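Local coordinates for conserved hypothetical protein (Streptococcus pneumoniae, PDB 2GK4) that is of unknown function but probably belongs to the DNA/pantothenate metabolism flavoproteins, related to the phosphopantothenoylcysteine synthetase domain of coenzyme A biosynthesis, at residues I155-V166 with N182-T193; H26-E37 with L48-P57. All coordinates share one frame; numbering follows the deposited sequence. Where two conformers were deposited one is given.

Contact 1. Residues I155-V166 with N182-T193; sequences IHLIGFKLLVDV and NQADLIIANDLT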
loop_
_atom_site.group_PDB
_atom_site.type_symbol
_atom_site.label_atom_id
_atom_site.label_comp_id
_atom_site.label_asym_id
_atom_site.label_seq_id
_atom_site.Cartn_x
_atom_site.Cartn_y
_atom_site.Cartn_z
ATOM N N ILE A 155 3.846 14.149 -29.612
ATOM C CA ILE A 155 3.060 14.388 -28.394
ATOM C C ILE A 155 3.677 15.520 -27.552
ATOM O O ILE A 155 4.901 15.700 -27.527
ATOM C CB ILE A 155 2.864 13.084 -27.566
ATOM C CG1 ILE A 155 1.637 13.215 -26.640
ATOM C CG2 ILE A 155 4.162 12.701 -26.810
ATOM C CD1 ILE A 155 1.337 11.958 -25.840
ATOM N N HIS A 156 2.841 16.331 -26.907
ATOM C CA HIS A 156 3.350 17.336 -25.979
ATOM C C HIS A 156 3.500 16.681 -24.608
ATOM O O HIS A 156 2.501 16.264 -24.022
ATOM C CB HIS A 156 2.385 18.516 -25.934
ATOM C CG HIS A 156 2.267 19.224 -27.250
ATOM N ND1 HIS A 156 3.337 19.854 -27.844
ATOM C CD2 HIS A 156 1.228 19.354 -28.109
ATOM C CE1 HIS A 156 2.957 20.364 -29.003
ATOM N NE2 HIS A 156 1.681 20.075 -29.186
ATOM N N LEU A 157 4.747 16.541 -24.142
ATOM C CA LEU A 157 5.029 15.813 -22.906
ATOM C C LEU A 157 5.232 16.765 -21.738
ATOM O O LEU A 157 6.162 17.582 -21.735
ATOM C CB LEU A 157 6.264 14.946 -23.054
ATOM C CG LEU A 157 6.843 14.249 -21.832
ATOM C CD1 LEU A 157 5.759 13.403 -21.121
ATOM C CD2 LEU A 157 8.030 13.360 -22.325
ATOM N N ILE A 158 4.400 16.607 -20.726
ATOM C CA ILE A 158 4.498 17.412 -19.536
ATOM C C ILE A 158 4.753 16.490 -18.370
ATOM O O ILE A 158 3.995 15.535 -18.120
ATOM C CB ILE A 158 3.216 18.257 -19.290
ATOM C CG1 ILE A 158 3.033 19.244 -20.447
ATOM C CG2 ILE A 158 3.343 18.962 -17.931
ATOM C CD1 ILE A 158 1.598 19.637 -20.743
ATOM N N GLY A 159 5.857 16.735 -17.680
ATOM C CA GLY A 159 6.171 15.932 -16.486
ATOM C C GLY A 159 6.243 16.781 -15.234
ATOM O O GLY A 159 6.051 18.013 -15.289
ATOM N N PHE A 160 6.510 16.104 -14.112
ATOM C CA PHE A 160 6.654 16.724 -12.796
ATOM C C PHE A 160 7.961 16.295 -12.179
ATOM O O PHE A 160 8.525 15.261 -12.539
ATOM C CB PHE A 160 5.492 16.285 -11.877
ATOM C CG PHE A 160 4.202 16.964 -12.185
ATOM C CD1 PHE A 160 3.417 16.550 -13.250
ATOM C CD2 PHE A 160 3.772 18.043 -11.412
ATOM C CE1 PHE A 160 2.219 17.216 -13.559
ATOM C CE2 PHE A 160 2.569 18.685 -11.691
ATOM C CZ PHE A 160 1.806 18.275 -12.785
ATOM N N LYS A 161 8.473 17.104 -11.261
ATOM C CA LYS A 161 9.639 16.744 -10.509
ATOM C C LYS A 161 9.432 17.225 -9.093
ATOM O O LYS A 161 9.171 18.406 -8.873
ATOM C CB LYS A 161 10.880 17.397 -11.121
ATOM C CG LYS A 161 12.174 17.150 -10.360
ATOM C CD LYS A 161 12.552 15.671 -10.382
ATOM C CE LYS A 161 12.921 15.220 -11.777
ATOM N NZ LYS A 161 13.147 13.743 -11.792
ATOM N N LEU A 162 9.545 16.312 -8.141
ATOM C CA LEU A 162 9.248 16.620 -6.738
ATOM C C LEU A 162 10.489 16.302 -5.915
ATOM O O LEU A 162 10.930 15.134 -5.839
ATOM C CB LEU A 162 8.033 15.798 -6.245
ATOM C CG LEU A 162 7.660 15.873 -4.763
ATOM C CD1 LEU A 162 7.173 17.287 -4.422
ATOM C CD2 LEU A 162 6.601 14.822 -4.385
ATOM N N LEU A 163 11.059 17.340 -5.315
ATOM C CA LEU A 163 12.213 17.175 -4.442
ATOM C C LEU A 163 11.814 17.583 -3.037
ATOM O O LEU A 163 10.692 18.029 -2.821
ATOM C CB LEU A 163 13.385 18.013 -4.936
ATOM C CG LEU A 163 13.845 17.700 -6.364
ATOM C CD1 LEU A 163 15.005 18.622 -6.696
ATOM C CD2 LEU A 163 14.262 16.234 -6.564
ATOM N N VAL A 164 12.741 17.458 -2.095
ATOM C CA VAL A 164 12.437 17.755 -0.692
ATOM C C VAL A 164 13.538 18.648 -0.096
ATOM O O VAL A 164 14.700 18.237 -0.027
ATOM C CB VAL A 164 12.287 16.456 0.159
ATOM C CG1 VAL A 164 11.738 16.822 1.543
ATOM C CG2 VAL A 164 11.324 15.431 -0.512
ATOM N N ASP A 165 13.158 19.862 0.297
ATOM C CA ASP A 165 14.005 20.822 1.019
ATOM C C ASP A 165 15.223 21.250 0.199
ATOM O O ASP A 165 16.366 21.040 0.606
ATOM C CB ASP A 165 14.434 20.284 2.396
ATOM C CG ASP A 165 14.670 21.400 3.417
ATOM O OD1 ASP A 165 14.568 22.594 3.055
ATOM O OD2 ASP A 165 14.955 21.074 4.590
ATOM N N VAL A 166 14.958 21.842 -0.963
ATOM C CA VAL A 166 16.010 22.274 -1.874
ATOM C C VAL A 166 15.814 23.760 -2.235
ATOM O O VAL A 166 14.718 24.317 -2.056
ATOM C CB VAL A 166 15.996 21.403 -3.158
ATOM C CG1 VAL A 166 16.333 19.917 -2.820
ATOM C CG2 VAL A 166 14.624 21.483 -3.864
ATOM N N ASN A 182 14.122 13.498 -21.130
ATOM C CA ASN A 182 12.815 12.966 -21.555
ATOM C C ASN A 182 12.261 13.606 -22.810
ATOM O O ASN A 182 11.148 13.279 -23.251
ATOM C CB ASN A 182 11.796 13.112 -20.421
ATOM C CG ASN A 182 12.119 12.235 -19.239
ATOM O OD1 ASN A 182 12.226 11.021 -19.370
ATOM N ND2 ASN A 182 12.268 12.839 -18.073
ATOM N N GLN A 183 13.022 14.534 -23.386
ATOM C CA GLN A 183 12.503 15.391 -24.450
ATOM C C GLN A 183 11.136 15.939 -24.067
ATOM O O GLN A 183 10.222 16.080 -24.912
ATOM C CB GLN A 183 12.408 14.641 -25.777
ATOM C CG GLN A 183 13.652 13.899 -26.144
ATOM C CD GLN A 183 13.471 13.103 -27.413
ATOM O OE1 GLN A 183 13.141 13.662 -28.463
ATOM N NE2 GLN A 183 13.686 11.787 -27.327
ATOM N N ALA A 184 10.985 16.244 -22.781
ATOM C CA ALA A 184 9.754 16.807 -22.299
ATOM C C ALA A 184 9.734 18.242 -22.723
ATOM O O ALA A 184 10.794 18.875 -22.934
ATOM C CB ALA A 184 9.640 16.678 -20.754
ATOM N N ASP A 185 8.520 18.744 -22.804
ATOM C CA ASP A 185 8.233 20.054 -23.260
ATOM C C ASP A 185 8.231 21.022 -22.050
ATOM O O ASP A 185 8.695 22.167 -22.120
ATOM C CB ASP A 185 6.903 19.950 -23.984
ATOM C CG ASP A 185 7.021 19.174 -25.323
ATOM O OD1 ASP A 185 7.030 17.875 -25.407
ATOM O OD2 ASP A 185 7.128 19.911 -26.316
ATOM N N LEU A 186 7.786 20.493 -20.918
ATOM C CA LEU A 186 7.528 21.250 -19.716
ATOM C C LEU A 186 7.702 20.298 -18.559
ATOM O O LEU A 186 7.206 19.167 -18.612
ATOM C CB LEU A 186 6.092 21.777 -19.726
ATOM C CG LEU A 186 5.536 22.372 -18.428
ATOM C CD1 LEU A 186 6.354 23.645 -18.052
ATOM C CD2 LEU A 186 4.033 22.731 -18.609
ATOM N N ILE A 187 8.427 20.745 -17.529
ATOM C CA ILE A 187 8.475 20.028 -16.251
ATOM C C ILE A 187 7.980 20.956 -15.147
ATOM O O ILE A 187 8.516 22.062 -14.948
ATOM C CB ILE A 187 9.921 19.528 -15.889
ATOM C CG1 ILE A 187 10.453 18.464 -16.867
ATOM C CG2 ILE A 187 9.958 18.951 -14.505
ATOM C CD1 ILE A 187 9.649 17.170 -16.926
ATOM N N ILE A 188 6.970 20.505 -14.412
ATOM C CA ILE A 188 6.437 21.257 -13.285
ATOM C C ILE A 188 7.165 20.773 -12.026
ATOM O O ILE A 188 6.954 19.634 -11.541
ATOM C CB ILE A 188 4.915 21.124 -13.212
ATOM C CG1 ILE A 188 4.281 21.687 -14.503
ATOM C CG2 ILE A 188 4.331 21.815 -11.942
ATOM C CD1 ILE A 188 2.827 21.379 -14.647
ATOM N N ALA A 189 8.056 21.619 -11.532
ATOM C CA ALA A 189 8.926 21.256 -10.418
ATOM C C ALA A 189 8.346 21.799 -9.109
ATOM O O ALA A 189 7.784 22.888 -9.087
ATOM C CB ALA A 189 10.338 21.795 -10.643
ATOM N N ASN A 190 8.460 21.023 -8.047
ATOM C CA ASN A 190 7.951 21.447 -6.750
ATOM C C ASN A 190 8.706 20.805 -5.604
ATOM O O ASN A 190 9.371 19.777 -5.789
ATOM C CB ASN A 190 6.429 21.268 -6.660
ATOM C CG ASN A 190 5.941 19.796 -6.850
ATOM O OD1 ASN A 190 4.908 19.442 -6.292
ATOM N ND2 ASN A 190 6.616 18.992 -7.661
ATOM N N ASP A 191 8.601 21.437 -4.434
ATOM C CA ASP A 191 9.340 21.054 -3.241
ATOM C C ASP A 191 8.258 20.644 -2.248
ATOM O O ASP A 191 7.277 21.370 -2.011
ATOM C CB ASP A 191 10.148 22.264 -2.729
ATOM C CG ASP A 191 11.054 21.941 -1.551
ATOM O OD1 ASP A 191 10.730 21.035 -0.731
ATOM O OD2 ASP A 191 12.094 22.638 -1.430
ATOM N N LEU A 192 8.411 19.432 -1.720
ATOM C CA LEU A 192 7.482 18.896 -0.756
ATOM C C LEU A 192 7.225 19.863 0.408
ATOM O O LEU A 192 6.110 19.916 0.950
ATOM C CB LEU A 192 8.014 17.575 -0.193
ATOM C CG LEU A 192 7.015 16.807 0.695
ATOM C CD1 LEU A 192 5.787 16.357 -0.106
ATOM C CD2 LEU A 192 7.746 15.609 1.265
ATOM N N THR A 193 8.253 20.613 0.781
ATOM C CA THR A 193 8.183 21.478 1.961
ATOM C C THR A 193 7.446 22.779 1.647
ATOM O O THR A 193 7.203 23.576 2.541
ATOM C CB THR A 193 9.594 21.810 2.542
ATOM O OG1 THR A 193 10.288 22.687 1.646
ATOM C CG2 THR A 193 10.416 20.550 2.777
#

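Contact 2. Residues H26-E37 with L48-P57; sequences HSTGHLGKIITE and LITTKRALKP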
loop_
_atom_site.group_PDB
_atom_site.type_symbol
_atom_site.label_atom_id
_atom_site.label_comp_id
_atom_site.label_asym_id
_atom_site.label_seq_id
_atom_site.Cartn_x
_atom_site.Cartn_y
_atom_site.Cartn_z
ATOM N N HIS A 26 3.031 6.220 -2.307
ATOM C CA HIS A 26 1.733 6.483 -1.672
ATOM C C HIS A 26 0.963 7.771 -2.057
ATOM O O HIS A 26 -0.074 8.083 -1.444
ATOM C CB HIS A 26 1.870 6.389 -0.133
ATOM C CG HIS A 26 3.036 7.161 0.432
ATOM N ND1 HIS A 26 3.247 8.504 0.187
ATOM C CD2 HIS A 26 4.066 6.760 1.216
ATOM C CE1 HIS A 26 4.352 8.899 0.802
ATOM N NE2 HIS A 26 4.865 7.857 1.441
ATOM N N SER A 27 1.440 8.513 -3.053
ATOM C CA SER A 27 0.726 9.713 -3.541
ATOM C C SER A 27 -0.758 9.450 -3.823
ATOM O O SER A 27 -1.092 8.497 -4.526
ATOM C CB SER A 27 1.375 10.217 -4.838
ATOM O OG SER A 27 0.556 11.207 -5.461
ATOM N N THR A 28 -1.642 10.297 -3.292
ATOM C CA THR A 28 -3.079 10.142 -3.577
ATOM C C THR A 28 -3.515 10.923 -4.820
ATOM O O THR A 28 -4.698 10.967 -5.153
ATOM C CB THR A 28 -3.940 10.492 -2.379
ATOM O OG1 THR A 28 -3.614 11.815 -1.956
ATOM C CG2 THR A 28 -3.685 9.497 -1.219
ATOM N N GLY A 29 -2.561 11.531 -5.511
ATOM C CA GLY A 29 -2.858 12.118 -6.827
ATOM C C GLY A 29 -3.894 13.244 -6.811
ATOM O O GLY A 29 -4.610 13.445 -7.791
ATOM N N HIS A 30 -3.974 13.990 -5.707
ATOM C CA HIS A 30 -4.881 15.150 -5.650
ATOM C C HIS A 30 -4.662 16.146 -6.792
ATOM O O HIS A 30 -5.605 16.650 -7.381
ATOM C CB HIS A 30 -4.791 15.862 -4.300
ATOM C CG HIS A 30 -5.875 16.872 -4.068
ATOM N ND1 HIS A 30 -5.690 17.987 -3.277
ATOM C CD2 HIS A 30 -7.157 16.940 -4.516
ATOM C CE1 HIS A 30 -6.807 18.695 -3.244
ATOM N NE2 HIS A 30 -7.712 18.085 -3.986
ATOM N N LEU A 31 -3.414 16.446 -7.103
ATOM C CA LEU A 31 -3.155 17.415 -8.160
ATOM C C LEU A 31 -3.610 16.884 -9.524
ATOM O O LEU A 31 -4.270 17.605 -10.280
ATOM C CB LEU A 31 -1.701 17.793 -8.146
ATOM C CG LEU A 31 -1.264 18.843 -9.165
ATOM C CD1 LEU A 31 -2.049 20.159 -9.064
ATOM C CD2 LEU A 31 0.222 19.078 -8.931
ATOM N N GLY A 32 -3.339 15.605 -9.788
ATOM C CA GLY A 32 -3.853 14.931 -10.978
ATOM C C GLY A 32 -5.362 15.047 -11.133
ATOM O O GLY A 32 -5.872 15.291 -12.234
ATOM N N LYS A 33 -6.074 14.866 -10.021
ATOM C CA LYS A 33 -7.525 14.995 -10.010
ATOM C C LYS A 33 -7.956 16.394 -10.421
ATOM O O LYS A 33 -8.834 16.541 -11.266
ATOM C CB LYS A 33 -8.083 14.635 -8.620
ATOM C CG LYS A 33 -9.595 14.900 -8.465
ATOM C CD LYS A 33 -10.031 14.474 -7.077
ATOM C CE LYS A 33 -11.514 14.599 -6.913
ATOM N NZ LYS A 33 -11.881 16.036 -6.688
ATOM N N ILE A 34 -7.319 17.426 -9.861
ATOM C CA ILE A 34 -7.722 18.819 -10.151
ATOM C C ILE A 34 -7.403 19.171 -11.601
ATOM O O ILE A 34 -8.209 19.815 -12.288
ATOM C CB ILE A 34 -7.047 19.829 -9.189
ATOM C CG1 ILE A 34 -7.508 19.582 -7.733
ATOM C CG2 ILE A 34 -7.402 21.282 -9.584
ATOM C CD1 ILE A 34 -6.734 20.428 -6.705
ATOM N N ILE A 35 -6.253 18.717 -12.088
ATOM C CA ILE A 35 -5.899 18.960 -13.486
ATOM C C ILE A 35 -6.938 18.337 -14.410
ATOM O O ILE A 35 -7.418 18.981 -15.350
ATOM C CB ILE A 35 -4.480 18.440 -13.773
ATOM C CG1 ILE A 35 -3.485 19.370 -13.031
ATOM C CG2 ILE A 35 -4.209 18.410 -15.296
ATOM C CD1 ILE A 35 -2.043 18.750 -12.938
ATOM N N THR A 36 -7.300 17.096 -14.110
ATOM C CA THR A 36 -8.270 16.369 -14.923
ATOM C C THR A 36 -9.618 17.087 -14.909
ATOM O O THR A 36 -10.202 17.293 -15.980
ATOM C CB THR A 36 -8.395 14.896 -14.470
ATOM O OG1 THR A 36 -7.112 14.246 -14.601
ATOM C CG2 THR A 36 -9.438 14.132 -15.333
ATOM N N GLU A 37 -10.120 17.436 -13.719
ATOM C CA GLU A 37 -11.380 18.220 -13.607
ATOM C C GLU A 37 -11.333 19.502 -14.427
ATOM O O GLU A 37 -12.287 19.846 -15.117
ATOM C CB GLU A 37 -11.639 18.593 -12.154
ATOM C CG GLU A 37 -11.950 17.393 -11.300
ATOM C CD GLU A 37 -11.962 17.714 -9.810
ATOM O OE1 GLU A 37 -11.434 18.778 -9.364
ATOM O OE2 GLU A 37 -12.481 16.868 -9.072
ATOM N N LEU A 48 -7.562 9.056 -18.119
ATOM C CA LEU A 48 -6.779 9.102 -16.881
ATOM C C LEU A 48 -6.277 7.721 -16.510
ATOM O O LEU A 48 -7.083 6.809 -16.279
ATOM C CB LEU A 48 -7.650 9.628 -15.720
ATOM C CG LEU A 48 -6.982 9.634 -14.338
ATOM C CD1 LEU A 48 -5.779 10.597 -14.286
ATOM C CD2 LEU A 48 -7.994 9.966 -13.215
ATOM N N ILE A 49 -4.957 7.570 -16.465
ATOM C CA ILE A 49 -4.333 6.372 -15.941
ATOM C C ILE A 49 -4.052 6.652 -14.474
ATOM O O ILE A 49 -3.371 7.638 -14.127
ATOM C CB ILE A 49 -3.021 6.060 -16.688
ATOM C CG1 ILE A 49 -3.291 5.954 -18.195
ATOM C CG2 ILE A 49 -2.334 4.796 -16.112
ATOM C CD1 ILE A 49 -4.384 4.953 -18.575
ATOM N N THR A 50 -4.601 5.811 -13.611
ATOM C CA THR A 50 -4.503 6.066 -12.189
ATOM C C THR A 50 -4.439 4.748 -11.386
ATOM O O THR A 50 -4.252 3.665 -11.955
ATOM C CB THR A 50 -5.642 7.064 -11.785
ATOM O OG1 THR A 50 -5.459 7.536 -10.444
ATOM C CG2 THR A 50 -7.043 6.393 -11.981
ATOM N N THR A 51 -4.551 4.850 -10.068
ATOM C CA THR A 51 -4.203 3.731 -9.183
ATOM C C THR A 51 -5.278 3.621 -8.112
ATOM O O THR A 51 -6.162 4.506 -7.997
ATOM C CB THR A 51 -2.750 3.877 -8.605
ATOM O OG1 THR A 51 -2.651 5.052 -7.763
ATOM C CG2 THR A 51 -1.756 4.009 -9.719
ATOM N N LYS A 52 -5.260 2.493 -7.401
ATOM C CA LYS A 52 -6.307 2.168 -6.447
ATOM C C LYS A 52 -6.522 3.226 -5.361
ATOM O O LYS A 52 -7.662 3.604 -5.092
ATOM C CB LYS A 52 -6.049 0.785 -5.830
ATOM C CG LYS A 52 -7.300 0.156 -5.249
ATOM C CD LYS A 52 -8.360 -0.108 -6.334
ATOM C CE LYS A 52 -9.307 -1.227 -5.911
ATOM N NZ LYS A 52 -9.927 -1.942 -7.077
ATOM N N ARG A 53 -5.435 3.702 -4.763
ATOM C CA ARG A 53 -5.481 4.664 -3.661
ATOM C C ARG A 53 -5.618 6.131 -4.093
ATOM O O ARG A 53 -5.724 7.037 -3.245
ATOM C CB ARG A 53 -4.230 4.484 -2.788
ATOM C CG ARG A 53 -4.004 3.030 -2.333
ATOM C CD ARG A 53 -2.535 2.749 -2.053
ATOM N NE ARG A 53 -2.102 3.265 -0.757
ATOM C CZ ARG A 53 -1.657 4.502 -0.533
ATOM N NH1 ARG A 53 -1.290 4.854 0.699
ATOM N NH2 ARG A 53 -1.574 5.384 -1.521
ATOM N N ALA A 54 -5.600 6.391 -5.402
ATOM C CA ALA A 54 -5.690 7.760 -5.883
ATOM C C ALA A 54 -7.092 8.344 -5.735
ATOM O O ALA A 54 -8.077 7.634 -5.888
ATOM C CB ALA A 54 -5.256 7.857 -7.335
ATOM N N LEU A 55 -7.146 9.642 -5.468
ATOM C CA LEU A 55 -8.388 10.414 -5.484
ATOM C C LEU A 55 -8.889 10.452 -6.908
ATOM O O LEU A 55 -8.149 10.767 -7.804
ATOM C CB LEU A 55 -8.131 11.846 -4.983
ATOM C CG LEU A 55 -7.700 11.912 -3.510
ATOM C CD1 LEU A 55 -7.248 13.346 -3.125
ATOM C CD2 LEU A 55 -8.819 11.407 -2.606
ATOM N N LYS A 56 -10.149 10.117 -7.119
ATOM C CA LYS A 56 -10.658 10.088 -8.492
ATOM C C LYS A 56 -11.561 11.281 -8.782
ATOM O O LYS A 56 -12.386 11.655 -7.951
ATOM C CB LYS A 56 -11.462 8.795 -8.768
ATOM C CG LYS A 56 -10.820 7.472 -8.323
ATOM C CD LYS A 56 -9.659 7.058 -9.235
ATOM C CE LYS A 56 -9.175 5.647 -8.892
ATOM N NZ LYS A 56 -8.700 5.463 -7.491
ATOM N N PRO A 57 -11.454 11.835 -10.000
ATOM C CA PRO A 57 -12.475 12.783 -10.407
ATOM C C PRO A 57 -13.838 12.085 -10.512
ATOM O O PRO A 57 -13.915 10.849 -10.667
ATOM C CB PRO A 57 -12.025 13.244 -11.804
ATOM C CG PRO A 57 -10.741 12.590 -12.095
ATOM C CD PRO A 57 -10.434 11.599 -11.046
HETATM O O HOH W 1 -0.688 5.781 -4.119
HETATM O O HOH W 2 -5.921 11.507 -9.153
#

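Contact 1. Residues I155-V166 with N182-T193
Strands 156-163 and 186-191 run parallel, their axes 20° apart and 4.4 Å at closest approach, with Ile158 paired to Leu186 and Leu163 to Asp191. Gly159 N to Leu186 O, Ile188 N to Gly159 O, Lys161 N to Ile188 O, Asn190 N to Lys161 O and Leu163 N to Asn190 O form the ladder, and Leu192 N to Leu163 O continues it.

Asp191 holds the exit loop with both carboxylate oxygens: OD1 accepts from Asp165 N on the syn side (2.9 Å), and OD2 takes Val166 N at 3.0 Å. Thr193 N reaches the same OD1 from the opposite face of its plane, closing an Asx turn. At the other end, Asp185 N bonds Leu157 O. Leu157 N also meets Asp185 OD1 at 2.9 Å, from above the carboxylate plane, but this is less certain because the Asp185 side chain has a second conformer.

Asn190 sets CG between its own N and carbonyl carbon (chi1 60°), which swings ND2 back to Lys161 O at 2.9 Å. That oxygen takes two unequal bonds from one residue: the backbone N comes nearly along the C=O axis, whereas the ND2 bond is bent (135° at the hydrogen) and arrives from well above the carbonyl plane. Asn190 OD1 binds a glycerol. On the same side of the sheet, Ile188 lies alongside Phe160, placing CB over the ring face, 4.1 Å from its centroid, and CG2 3.6 Å from Phe160 CE2. On the other side, Ile187 CD1 packs against Gly159 CA at 3.7 Å, beneath helix 168-182.

That helix completes the right-handed beta-alpha-beta crossover between the two strands, a unit characteristic of Rossmann-like alpha-beta-alpha sandwiches.

Contact 2. Residues H26-E37 with L48-P57
Thr28 O accepts a 2.8 Å bond from Leu55 N, joining the loop that leads into helix 30-41 to the loop that leaves strand 45-50, both at the C-terminal side of the parallel strands in this Rossmann-like sheet. Next to this bond, Leu55 CD1 lies 3.7 Å from His30 CB, and Leu55 CB meets Lys33 CD. The extended chain of Lys33 brings CE to 3.2 Å from Lys56 O, and the bend at chi4 (-78°) then turns NZ to Glu37 OE2 in a 2.6 Å salt bridge within the helix. One turn along from Lys33, Thr36 CG2 packs against Pro57 CG at 3.8 Å, crossing the proline at about a right angle.

At the far end of the contact, Arg53 NH2 bonds His26 O at 3.1 Å. The acceptor lies in the guanidinium plane, yet the donor sits above the plane of the carbonyl. Arg53 also packs on Arg53 of the second subunit, placing this end of the contact at the dimer interface.

Behind these contacts, the backbone is fixed locally. Ser27 OG accepts from Gly29 N in an ST turn, and Gly29 occupies the N-cap position of the helix. Thr51 to Ala54 form a type I turn, and Lys56 NZ folds back over it to Thr51 O and Ala54 O, with a weak third bond to Lys52 O. A water bridges the two loops, donating to both Gly29 O and Leu55 O at 2.7 Å.

Contact 2 closes before contact 1 opens along the chain, and their centres lie about 17 Å apart. Both reach the same mixed sheet: strand 45-50 is separated from 156-163 by strands 5-9 and 87-90, whereas 186-191 is the next neighbour beyond 156-163. The contacts nevertheless meet, through helix 30-41: Leu31 CD2 packs 3.6 Å from Phe160 CE2, and Ile35 CD1 also meets the Phe160 ring. The helix of contact 2 therefore covers Phe160 on the strand pair of contact 1, on the face opposite helix 168-182, as an alpha-beta-alpha sandwich requires. Both contacts also touch the second subunit, through Val164 and Leu192 in contact 1 and His26 and Arg53 in contact 2.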